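Side-chain contacts in endo-N-acetyl-beta-D-glucosaminidase (Hypocrea jecorina, PDB 4AC1), which hydrolyses the chitobiose core of N-linked glycans, leaving one GlcNAc on the protein, and deglycosylates the fungus's own cellulases: residues P19-M22 and L23-I26; A140-R143 and A144-P148; W269-A272 and Q273-V277. All coordinates share one frame; numbering follows the deposited sequence.

Contact 1: residues P19-M22 and L23-I26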
ATOM      1  N   PRO A  19     -19.470  10.843   1.630  1.00 12.04           N
ATOM      2  CA  PRO A  19     -18.614   9.722   1.236  1.00 10.77           C
ATOM      3  C   PRO A  19     -18.238   9.764  -0.231  1.00  9.30           C
ATOM      4  O   PRO A  19     -19.062  10.090  -1.080  1.00  9.27           O
ATOM      5  CB  PRO A  19     -19.477   8.484   1.523  1.00 10.47           C
ATOM      6  CG  PRO A  19     -20.402   8.917   2.611  1.00 12.00           C
ATOM      7  CD  PRO A  19     -20.668  10.386   2.353  1.00 12.14           C
ATOM      8  N   ILE A  20     -16.978   9.445  -0.502  1.00  8.12           N
ATOM      9  CA  ILE A  20     -16.480   9.232  -1.856  1.00  7.83           C
ATOM     10  C   ILE A  20     -16.619   7.745  -2.147  1.00  7.48           C
ATOM     11  O   ILE A  20     -16.078   6.916  -1.416  1.00  7.66           O
ATOM     12  CB  ILE A  20     -15.010   9.694  -1.969  1.00  7.80           C
ATOM     13  CG1 ILE A  20     -14.942  11.218  -1.804  1.00  9.21           C
ATOM     14  CG2 ILE A  20     -14.400   9.282  -3.320  1.00  7.66           C
ATOM     15  CD1 ILE A  20     -13.574  11.748  -1.492  1.00 11.55           C
ATOM     16  N   SER A  21     -17.374   7.398  -3.182  1.00  6.83           N
ATOM     17  CA  SER A  21     -17.560   6.007  -3.525  1.00  6.94           C
ATOM     18  C   SER A  21     -16.288   5.426  -4.128  1.00  6.69           C
ATOM     19  O   SER A  21     -15.641   6.070  -4.970  1.00  6.56           O
ATOM     20  CB  SER A  21     -18.703   5.850  -4.526  1.00  7.11           C
ATOM     21  OG  SER A  21     -18.929   4.478  -4.782  1.00  7.18           O
ATOM     22  N   MET A  22     -15.953   4.201  -3.708  1.00  6.25           N
ATOM     23  CA  MET A  22     -14.878   3.442  -4.330  1.00  6.32           C
ATOM     24  C   MET A  22     -15.362   2.630  -5.525  1.00  6.05           C
ATOM     25  O   MET A  22     -14.542   2.099  -6.277  1.00  6.79           O
ATOM     26  CB  MET A  22     -14.177   2.528  -3.327  1.00  6.88           C
ATOM     27  CG  MET A  22     -15.080   1.460  -2.716  1.00  5.89           C
ATOM     28  SD  MET A  22     -14.267   0.446  -1.459  1.00  9.18           S
ATOM     29  CE  MET A  22     -14.114   1.592  -0.078  1.00  7.99           C
ATOM     30  N   LEU A  23     -16.678   2.555  -5.718  1.00  6.26           N
ATOM     31  CA  LEU A  23     -17.254   1.639  -6.703  1.00  6.42           C
ATOM     32  C   LEU A  23     -16.987   1.946  -8.184  1.00  6.61           C
ATOM     33  O   LEU A  23     -16.996   1.012  -8.990  1.00  7.01           O
ATOM     34  CB  LEU A  23     -18.755   1.399  -6.459  1.00  6.50           C
ATOM     35  CG  LEU A  23     -19.097   0.869  -5.058  1.00  6.97           C
ATOM     36  CD1 LEU A  23     -20.597   0.837  -4.884  1.00  7.93           C
ATOM     37  CD2 LEU A  23     -18.480  -0.497  -4.797  1.00  7.09           C
ATOM     38  N   PRO A  24     -16.729   3.226  -8.555  1.00  6.29           N
ATOM     39  CA  PRO A  24     -16.401   3.442  -9.971  1.00  6.91           C
ATOM     40  C   PRO A  24     -15.193   2.634 -10.436  1.00  7.42           C
ATOM     41  O   PRO A  24     -15.074   2.333 -11.613  1.00  7.02           O
ATOM     42  CB  PRO A  24     -16.105   4.938 -10.028  1.00  6.77           C
ATOM     43  CG  PRO A  24     -17.012   5.510  -8.972  1.00  6.59           C
ATOM     44  CD  PRO A  24     -16.898   4.511  -7.839  1.00  6.39           C
ATOM     45  N   LEU A  25     -14.323   2.251  -9.505  1.00  6.95           N
ATOM     46  CA  LEU A  25     -13.163   1.433  -9.833  1.00  7.40           C
ATOM     47  C   LEU A  25     -13.520   0.046 -10.349  1.00  7.38           C
ATOM     48  O   LEU A  25     -12.689  -0.603 -11.000  1.00  7.28           O
ATOM     49  CB  LEU A  25     -12.234   1.310  -8.620  1.00  6.75           C
ATOM     50  CG  LEU A  25     -11.464   2.584  -8.291  1.00  6.84           C
ATOM     51  CD1 LEU A  25     -10.860   2.480  -6.910  1.00  7.66           C
ATOM     52  CD2 LEU A  25     -10.380   2.858  -9.346  1.00  7.05           C
ATOM     53  N   ILE A  26     -14.746  -0.410 -10.069  1.00  7.95           N
ATOM     54  CA  ILE A  26     -15.222  -1.688 -10.616  1.00  8.76           C
ATOM     55  C   ILE A  26     -16.366  -1.550 -11.609  1.00  9.64           C
ATOM     56  O   ILE A  26     -16.681  -2.514 -12.307  1.00 11.07           O
ATOM     57  CB  ILE A  26     -15.617  -2.738  -9.516  1.00  9.05           C
ATOM     58  CG1 ILE A  26     -16.743  -2.207  -8.618  1.00  9.07           C
ATOM     59  CG2 ILE A  26     -14.381  -3.179  -8.727  1.00  8.83           C
ATOM     60  CD1 ILE A  26     -17.473  -3.268  -7.802  1.00  9.72           C
TER

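Contact 2: residues A140-R143 and A144-P148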
ATOM      1  N   ALA A 140       6.051 -11.703  11.305  1.00  6.92           N
ATOM      2  CA  ALA A 140       5.962 -13.112  11.670  1.00  7.11           C
ATOM      3  C   ALA A 140       4.693 -13.450  12.456  1.00  6.67           C
ATOM      4  O   ALA A 140       4.079 -14.496  12.243  1.00  7.18           O
ATOM      5  CB  ALA A 140       7.214 -13.556  12.445  1.00  7.27           C
ATOM      6  N   ARG A 141       4.310 -12.555  13.358  1.00  6.81           N
ATOM      7  CA  ARG A 141       3.119 -12.733  14.174  1.00  7.17           C
ATOM      8  C   ARG A 141       1.844 -12.637  13.332  1.00  7.23           C
ATOM      9  O   ARG A 141       0.935 -13.462  13.492  1.00  6.71           O
ATOM     10  CB  ARG A 141       3.081 -11.733  15.336  1.00  7.53           C
ATOM     11  CG  ARG A 141       1.839 -11.818  16.207  1.00  8.10           C
ATOM     12  CD  ARG A 141       1.662 -13.158  16.903  1.00  9.74           C
ATOM     13  NE  ARG A 141       0.494 -13.090  17.776  1.00  9.21           N
ATOM     14  CZ  ARG A 141       0.509 -12.552  18.992  1.00  9.46           C
ATOM     15  NH1 ARG A 141       1.641 -12.069  19.491  1.00  9.44           N
ATOM     16  NH2 ARG A 141      -0.607 -12.500  19.711  1.00 10.95           N
ATOM     17  N   LEU A 142       1.788 -11.651  12.430  1.00  6.80           N
ATOM     18  CA  LEU A 142       0.655 -11.549  11.494  1.00  7.41           C
ATOM     19  C   LEU A 142       0.526 -12.814  10.661  1.00  7.39           C
ATOM     20  O   LEU A 142      -0.572 -13.351  10.498  1.00  6.59           O
ATOM     21  CB  LEU A 142       0.815 -10.330  10.586  1.00  7.48           C
ATOM     22  CG  LEU A 142       0.437  -8.974  11.190  1.00  5.67           C
ATOM     23  CD1 LEU A 142       0.943  -7.859  10.291  1.00  7.83           C
ATOM     24  CD2 LEU A 142      -1.076  -8.858  11.395  1.00  7.12           C
ATOM     25  N   ARG A 143       1.655 -13.295  10.137  1.00  7.71           N
ATOM     26  CA  ARG A 143       1.690 -14.509   9.327  0.50  8.24           C
ATOM     27  C   ARG A 143       1.216 -15.718  10.148  1.00  7.82           C
ATOM     28  O   ARG A 143       0.469 -16.572   9.659  1.00  8.36           O
ATOM     29  CB  ARG A 143       3.111 -14.711   8.777  0.50  8.20           C
ATOM     30  CG  ARG A 143       3.270 -15.741   7.671  0.50  8.92           C
ATOM     31  CD  ARG A 143       2.224 -15.582   6.576  0.50  7.38           C
ATOM     32  NE  ARG A 143       2.491 -14.482   5.642  0.50  5.87           N
ATOM     33  CZ  ARG A 143       1.568 -14.017   4.808  0.50  5.49           C
ATOM     34  NH1 ARG A 143       0.356 -14.548   4.828  0.50  5.80           N
ATOM     35  NH2 ARG A 143       1.844 -13.029   3.972  0.50  4.98           N
ATOM     36  N   ALA A 144       1.667 -15.789  11.393  1.00  8.25           N
ATOM     37  CA  ALA A 144       1.276 -16.869  12.294  1.00  7.87           C
ATOM     38  C   ALA A 144      -0.227 -16.867  12.571  1.00  8.55           C
ATOM     39  O   ALA A 144      -0.871 -17.911  12.496  1.00  8.81           O
ATOM     40  CB  ALA A 144       2.075 -16.806  13.614  1.00  8.78           C
ATOM     41  N   ASP A 145      -0.785 -15.692  12.858  1.00  8.31           N
ATOM     42  CA  ASP A 145      -2.193 -15.590  13.235  1.00  8.52           C
ATOM     43  C   ASP A 145      -3.183 -15.675  12.082  1.00  7.74           C
ATOM     44  O   ASP A 145      -4.296 -16.185  12.252  1.00  8.19           O
ATOM     45  CB  ASP A 145      -2.457 -14.293  14.003  1.00  8.96           C
ATOM     46  CG  ASP A 145      -1.795 -14.273  15.364  1.00 10.02           C
ATOM     47  OD1 ASP A 145      -1.229 -15.302  15.798  1.00 12.01           O
ATOM     48  OD2 ASP A 145      -1.861 -13.220  16.018  1.00  9.93           O
ATOM     49  N   PHE A 146      -2.792 -15.159  10.921  1.00  7.06           N
ATOM     50  CA  PHE A 146      -3.734 -15.028   9.802  1.00  6.55           C
ATOM     51  C   PHE A 146      -3.545 -16.029   8.668  1.00  6.17           C
ATOM     52  O   PHE A 146      -4.353 -16.050   7.731  1.00  7.01           O
ATOM     53  CB  PHE A 146      -3.786 -13.584   9.281  1.00  7.21           C
ATOM     54  CG  PHE A 146      -4.469 -12.645  10.227  1.00  6.79           C
ATOM     55  CD1 PHE A 146      -5.855 -12.585  10.296  1.00  9.64           C
ATOM     56  CD2 PHE A 146      -3.724 -11.848  11.077  1.00  7.47           C
ATOM     57  CE1 PHE A 146      -6.482 -11.728  11.188  1.00  8.53           C
ATOM     58  CE2 PHE A 146      -4.347 -10.983  11.963  1.00  7.99           C
ATOM     59  CZ  PHE A 146      -5.731 -10.929  12.025  1.00  9.11           C
ATOM     60  N   GLY A 147      -2.506 -16.855   8.734  1.00  5.85           N
ATOM     61  CA  GLY A 147      -2.303 -17.872   7.715  1.00  6.11           C
ATOM     62  C   GLY A 147      -1.513 -17.404   6.504  1.00  5.86           C
ATOM     63  O   GLY A 147      -1.185 -16.209   6.353  1.00  5.61           O
ATOM     64  N   PRO A 148      -1.187 -18.344   5.621  1.00  6.33           N
ATOM     65  CA  PRO A 148      -0.270 -18.088   4.527  1.00  6.98           C
ATOM     66  C   PRO A 148      -0.893 -17.275   3.390  1.00  7.41           C
ATOM     67  O   PRO A 148      -0.143 -16.727   2.587  1.00  8.87           O
ATOM     68  CB  PRO A 148       0.095 -19.501   4.033  1.00  7.07           C
ATOM     69  CG  PRO A 148      -1.065 -20.350   4.462  1.00  7.42           C
ATOM     70  CD  PRO A 148      -1.503 -19.778   5.758  1.00  5.80           C
TER
HETATM   71  O   HOH W   1      -3.143 -13.264  18.454  1.00 13.40           O

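Contact 3: residues W269-A272 and Q273-V277. Unlike the reference sequence in segment 273-277: Val277 (reference Glu). With ZN (zinc ion), chain H.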
ATOM      1  N   TRP A 269     -11.401   7.744 -11.292  1.00  7.00           N
ATOM      2  CA  TRP A 269     -11.210   6.389 -11.836  1.00  6.88           C
ATOM      3  C   TRP A 269     -10.476   6.367 -13.173  1.00  6.46           C
ATOM      4  O   TRP A 269     -10.023   5.302 -13.609  1.00  6.31           O
ATOM      5  CB  TRP A 269     -12.561   5.693 -12.016  1.00  7.02           C
ATOM      6  CG  TRP A 269     -13.488   6.504 -12.858  1.00  7.16           C
ATOM      7  CD1 TRP A 269     -13.521   6.547 -14.218  1.00  7.31           C
ATOM      8  CD2 TRP A 269     -14.490   7.420 -12.398  1.00  9.17           C
ATOM      9  NE1 TRP A 269     -14.497   7.426 -14.639  1.00  8.46           N
ATOM     10  CE2 TRP A 269     -15.107   7.976 -13.543  1.00  8.27           C
ATOM     11  CE3 TRP A 269     -14.922   7.830 -11.132  1.00  8.54           C
ATOM     12  CZ2 TRP A 269     -16.150   8.910 -13.460  1.00 10.00           C
ATOM     13  CZ3 TRP A 269     -15.970   8.746 -11.046  1.00 11.36           C
ATOM     14  CH2 TRP A 269     -16.564   9.282 -12.207  1.00 10.01           C
ATOM     15  N   GLU A 270     -10.351   7.520 -13.838  1.00  6.59           N
ATOM     16  CA  GLU A 270      -9.684   7.536 -15.131  1.00  6.98           C
ATOM     17  C   GLU A 270      -8.218   7.113 -15.037  1.00  6.38           C
ATOM     18  O   GLU A 270      -7.708   6.462 -15.947  1.00  6.38           O
ATOM     19  CB  GLU A 270      -9.835   8.879 -15.834  1.00  7.72           C
ATOM     20  CG  GLU A 270     -11.255   9.121 -16.312  1.00  8.79           C
ATOM     21  CD  GLU A 270     -11.440  10.450 -17.002  1.00 10.95           C
ATOM     22  OE1 GLU A 270     -10.521  11.285 -16.945  1.00 12.27           O
ATOM     23  OE2 GLU A 270     -12.529  10.670 -17.595  1.00 12.65           O
ATOM     24  N   TRP A 271      -7.561   7.448 -13.922  1.00  6.20           N
ATOM     25  CA  TRP A 271      -6.203   6.990 -13.669  1.00  5.45           C
ATOM     26  C   TRP A 271      -6.111   5.464 -13.791  1.00  5.40           C
ATOM     27  O   TRP A 271      -5.270   4.945 -14.508  1.00  4.73           O
ATOM     28  CB  TRP A 271      -5.749   7.433 -12.273  1.00  5.96           C
ATOM     29  CG  TRP A 271      -4.320   7.087 -11.947  1.00  5.38           C
ATOM     30  CD1 TRP A 271      -3.220   7.852 -12.206  1.00  6.85           C
ATOM     31  CD2 TRP A 271      -3.846   5.895 -11.310  1.00  4.91           C
ATOM     32  NE1 TRP A 271      -2.088   7.215 -11.768  1.00  6.05           N
ATOM     33  CE2 TRP A 271      -2.442   6.010 -11.211  1.00  5.58           C
ATOM     34  CE3 TRP A 271      -4.469   4.743 -10.807  1.00  5.56           C
ATOM     35  CZ2 TRP A 271      -1.651   5.012 -10.642  1.00  4.67           C
ATOM     36  CZ3 TRP A 271      -3.675   3.753 -10.232  1.00  5.40           C
ATOM     37  CH2 TRP A 271      -2.284   3.898 -10.142  1.00  5.02           C
ATOM     38  N   ALA A 272      -7.001   4.752 -13.091  1.00  5.45           N
ATOM     39  CA  ALA A 272      -6.994   3.290 -13.134  1.00  5.94           C
ATOM     40  C   ALA A 272      -7.270   2.728 -14.520  1.00  5.55           C
ATOM     41  O   ALA A 272      -6.728   1.691 -14.867  1.00  6.04           O
ATOM     42  CB  ALA A 272      -7.963   2.708 -12.107  1.00  6.26           C
ATOM     43  N   GLN A 273      -8.106   3.412 -15.303  1.00  5.47           N
ATOM     44  CA  GLN A 273      -8.305   3.050 -16.709  1.00  6.12           C
ATOM     45  C   GLN A 273      -7.013   3.170 -17.528  1.00  6.36           C
ATOM     46  O   GLN A 273      -6.634   2.253 -18.243  1.00  6.85           O
ATOM     47  CB  GLN A 273      -9.397   3.922 -17.335  1.00  6.50           C
ATOM     48  CG  GLN A 273     -10.783   3.700 -16.767  1.00  6.88           C
ATOM     49  CD  GLN A 273     -11.818   4.638 -17.342  1.00  8.80           C
ATOM     50  OE1 GLN A 273     -11.572   5.837 -17.480  1.00 10.29           O
ATOM     51  NE2 GLN A 273     -12.998   4.111 -17.631  1.00  8.94           N
ATOM     52  N   ILE A 274      -6.324   4.300 -17.388  1.00  6.36           N
ATOM     53  CA  ILE A 274      -5.067   4.522 -18.093  1.00  7.61           C
ATOM     54  C   ILE A 274      -4.007   3.502 -17.691  1.00  6.58           C
ATOM     55  O   ILE A 274      -3.325   2.917 -18.539  1.00  6.55           O
ATOM     56  CB  ILE A 274      -4.566   5.978 -17.882  1.00  8.25           C
ATOM     57  CG1 ILE A 274      -5.509   6.946 -18.607  1.00 10.50           C
ATOM     58  CG2 ILE A 274      -3.121   6.145 -18.361  1.00  9.70           C
ATOM     59  CD1 ILE A 274      -5.137   8.392 -18.502  1.00  9.90           C
ATOM     60  N   VAL A 275      -3.872   3.270 -16.388  1.00  6.71           N
ATOM     61  CA  VAL A 275      -2.866   2.311 -15.920  1.00  6.08           C
ATOM     62  C   VAL A 275      -3.226   0.872 -16.294  1.00  5.30           C
ATOM     63  O   VAL A 275      -2.345   0.069 -16.536  1.00  5.51           O
ATOM     64  CB  VAL A 275      -2.545   2.495 -14.413  1.00  5.90           C
ATOM     65  CG1 VAL A 275      -1.475   1.534 -13.970  1.00  6.92           C
ATOM     66  CG2 VAL A 275      -2.067   3.903 -14.172  1.00  7.96           C
ATOM     67  N   THR A 276      -4.518   0.564 -16.366  1.00  5.44           N
ATOM     68  CA  THR A 276      -4.945  -0.729 -16.901  1.00  6.09           C
ATOM     69  C   THR A 276      -4.506  -0.892 -18.367  1.00  6.01           C
ATOM     70  O   THR A 276      -4.021  -1.967 -18.759  1.00  7.05           O
ATOM     71  CB  THR A 276      -6.458  -0.944 -16.745  1.00  5.40           C
ATOM     72  OG1 THR A 276      -6.790  -1.023 -15.348  1.00  6.25           O
ATOM     73  CG2 THR A 276      -6.897  -2.244 -17.421  1.00  6.46           C
ATOM     74  N   VAL A 277      -4.638   0.169 -19.170  1.00  6.83           N
ATOM     75  CA  VAL A 277      -4.165   0.089 -20.561  1.00  8.42           C
ATOM     76  C   VAL A 277      -2.648  -0.119 -20.627  1.00  7.92           C
ATOM     77  O   VAL A 277      -2.145  -0.813 -21.514  1.00  8.43           O
ATOM     78  CB  VAL A 277      -4.556   1.305 -21.427  1.00  9.07           C
ATOM     79  CG1 VAL A 277      -4.199   1.040 -22.889  1.00 11.77           C
ATOM     80  CG2 VAL A 277      -6.031   1.595 -21.353  1.00 11.78           C
TER
HETATM   81 ZN    ZN H1292     -13.188  12.476 -18.414  0.75 13.61          ZN
HETATM   82  O   HOH W   2     -15.184   6.201 -17.765  1.00 24.91           O
HETATM   83  O   HOH W   3      -9.183   6.991 -18.933  1.00 33.33           O
HETATM   84  O   HOH W   4     -11.532  13.414 -17.926  1.00 22.18           O
HETATM   85  O   HOH W   5     -13.952  14.236 -19.268  1.00 21.63           O
HETATM   86  O   HOH W   6     -15.056  11.463 -19.144  1.00 18.52           O
HETATM   87  O   HOH W   7     -12.347  11.987 -20.281  1.00 20.10           O

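Contact 1: residues P19-M22 and L23-I26
Ser21 OG takes the backbone N-H of Leu23 at 3.1 Å, with an N-H...O angle of 157°, a capping bond in the turn that leads into helix 24-27. What brings the hydroxyl there is the first torsion: OG lies trans to the serine's own N and beside the carbonyl carbon (chi1 -176°), which carries it forward along the chain. The same oxygen also lies against the leucine side chain, with Leu23 CB 3.5 Å from Ser21 OG. Proline follows leucine, and Pro24 has no N-H to offer; instead its CD packs against the serine carbonyl, 3.5 Å from Ser21 O. The backbone bond that closes the turn is from Leu25 N to Met22 O, 3.2 Å. This donor stands above the carbonyl plane, and Leu25 CB and CG lie close to the same oxygen.

Met22 sends its side chain away from this turn. CG sits between the backbone N and the carbonyl carbon (chi1 62°), and it meets Leu23 at 4.4 Å between Met22 CG and Leu23 CD2. The side chain also packs on Leu64 and Met71 of helix 62-73.

That helix also supplies the second shell. The Glu67 carboxylate holds Ser21 OG through one oxygen and Met22 N through the other, fixing the cap from outside. An alanine in place of Ser21 would probably leave Leu23 N without its acceptor and cost Glu67 one of its two partners here. A side-chain oxygen bonded to the N-H two residues on is an ST turn; here it precedes helix 24-27, in the connection between parallel strands 4-9 and 35-42 of the GH18 beta/alpha barrel.

Contact 2: residues A140-R143 and A144-P148
Ala140 O receives Ala144 N at 2.9 Å, the first of the backbone bonds that run along the last turns of helix 132-146. One residue on, Arg141 and Asp145 add a side-chain bridge to the same i to i+4 spacing. The arginine chain bends at its second torsion (chi2 62°), which turns NE back toward the aspartate. NE meets Asp145 OD2 at 2.9 Å on the syn side of the carboxylate, in a salt bridge whose N-H...O angle is 143°. Guanidinium and carboxylate planes stand 75° apart, so a single N-H makes the direct link, while a water joins Arg141 NH2 to the same OD2. Beyond the turn, Glu104 pairs with Arg141 NH1 and Tyr107 OH bonds Asp145 OD2, tying both charges to helix 100-116.

The Leu142 side chain is buried, and its contact with Phe146 is apolar. Its CD2 rests 3.9 Å from Phe146 CE2, while the backbone oxygen lies at the edge of the phenyl ring, 3.5 Å between Leu142 O and Phe146 CD2. The ring itself stacks with Phe150.

Arg143 folds back past the helix end. In the conformer described, one of two deposited, NH1 lies 2.7 Å from Gly147 O, in the carbonyl plane on a lone pair; Phe150 O and Asp184 hold the guanidinium from outside. Gly147 N in turn reaches Arg143 O weakly. With positive phi, Gly147 leaves the helical path; at these angles any side chain would collide with the carbonyl oxygen of Phe146, so the position calls for glycine. The charge of Arg141 is balanced by Asp145 and Glu104, whereas Arg143 in this conformer gives the Gly147 carbonyl a donor and probably interacts favourably with the helix dipole.

Contact 3: residues W269-A272 and Q273-V277
Val275 CG2 sits over one face of the Trp271 indole, 3.7 Å from the centroid of the six-membered ring and 14° off its normal, a CH-pi contact one helical turn along. The ring reaches this place because chi1 of -176° swings the indole to the carbonyl side of its own residue, while Val275 puts its CG2 beside its own N. The other tryptophan is met at its rim: Gln273 OE1 lies near the Trp269 ring plane, 3.9 Å from Trp269 CD1. The two side chains run the same way with ring and amide planes 85° apart, and one water joins Gln273 NE2 to Trp269 NE1, the latter bond weak. The main hold on this amide is from Lys29 O, which takes NE2; a second water donates to OE1.

Glu270 crosses the glutamine with its carboxylate nearly parallel to the amide, Glu270 CG touching Gln273 OE1 at 3.5 Å. Its OE2 binds zinc at 2.1 Å, and OE1 accepts from one of the metal's waters, which probably limits the carboxylate's rotation.

Further along, Ala272 O is gripped twice by Thr276, through OG1 at 2.8 Å and N at 2.9 Å, from opposite faces of the carbonyl plane; Ala32 N also bonds that hydroxyl.

Four waters and Glu267 complete the six ligands of the zinc. Trp271 and Val275 pack on Leu5 and Val252, so helix 270-279 covers strands 4-9 and 251-255, the neighbouring first and last parallel strands of the GH18 beta/alpha barrel.

How the contacts relate
All three contacts are local, yet their chemistry follows their place in the barrel. Contacts 1 and 3 are partly buried neighbours: Pro24 CB packs 3.3 Å from Trp269 CE3, and Leu25 meets Ala272, so the short helix after the first strand leans on the last helix of the chain. Contact 2 is a surface contact on the other side of the chain's centre from contact 3, about 22 Å away between nearest atoms, on the helix of the beta-alpha-beta unit between strands 121-125 and 151-154. It adds one salt bridge and an arginine-to-carbonyl bond to helical backbone bonding, whereas contact 3 combines indole packing with a zinc ligand, and contact 1 relies on a hydroxyl cap.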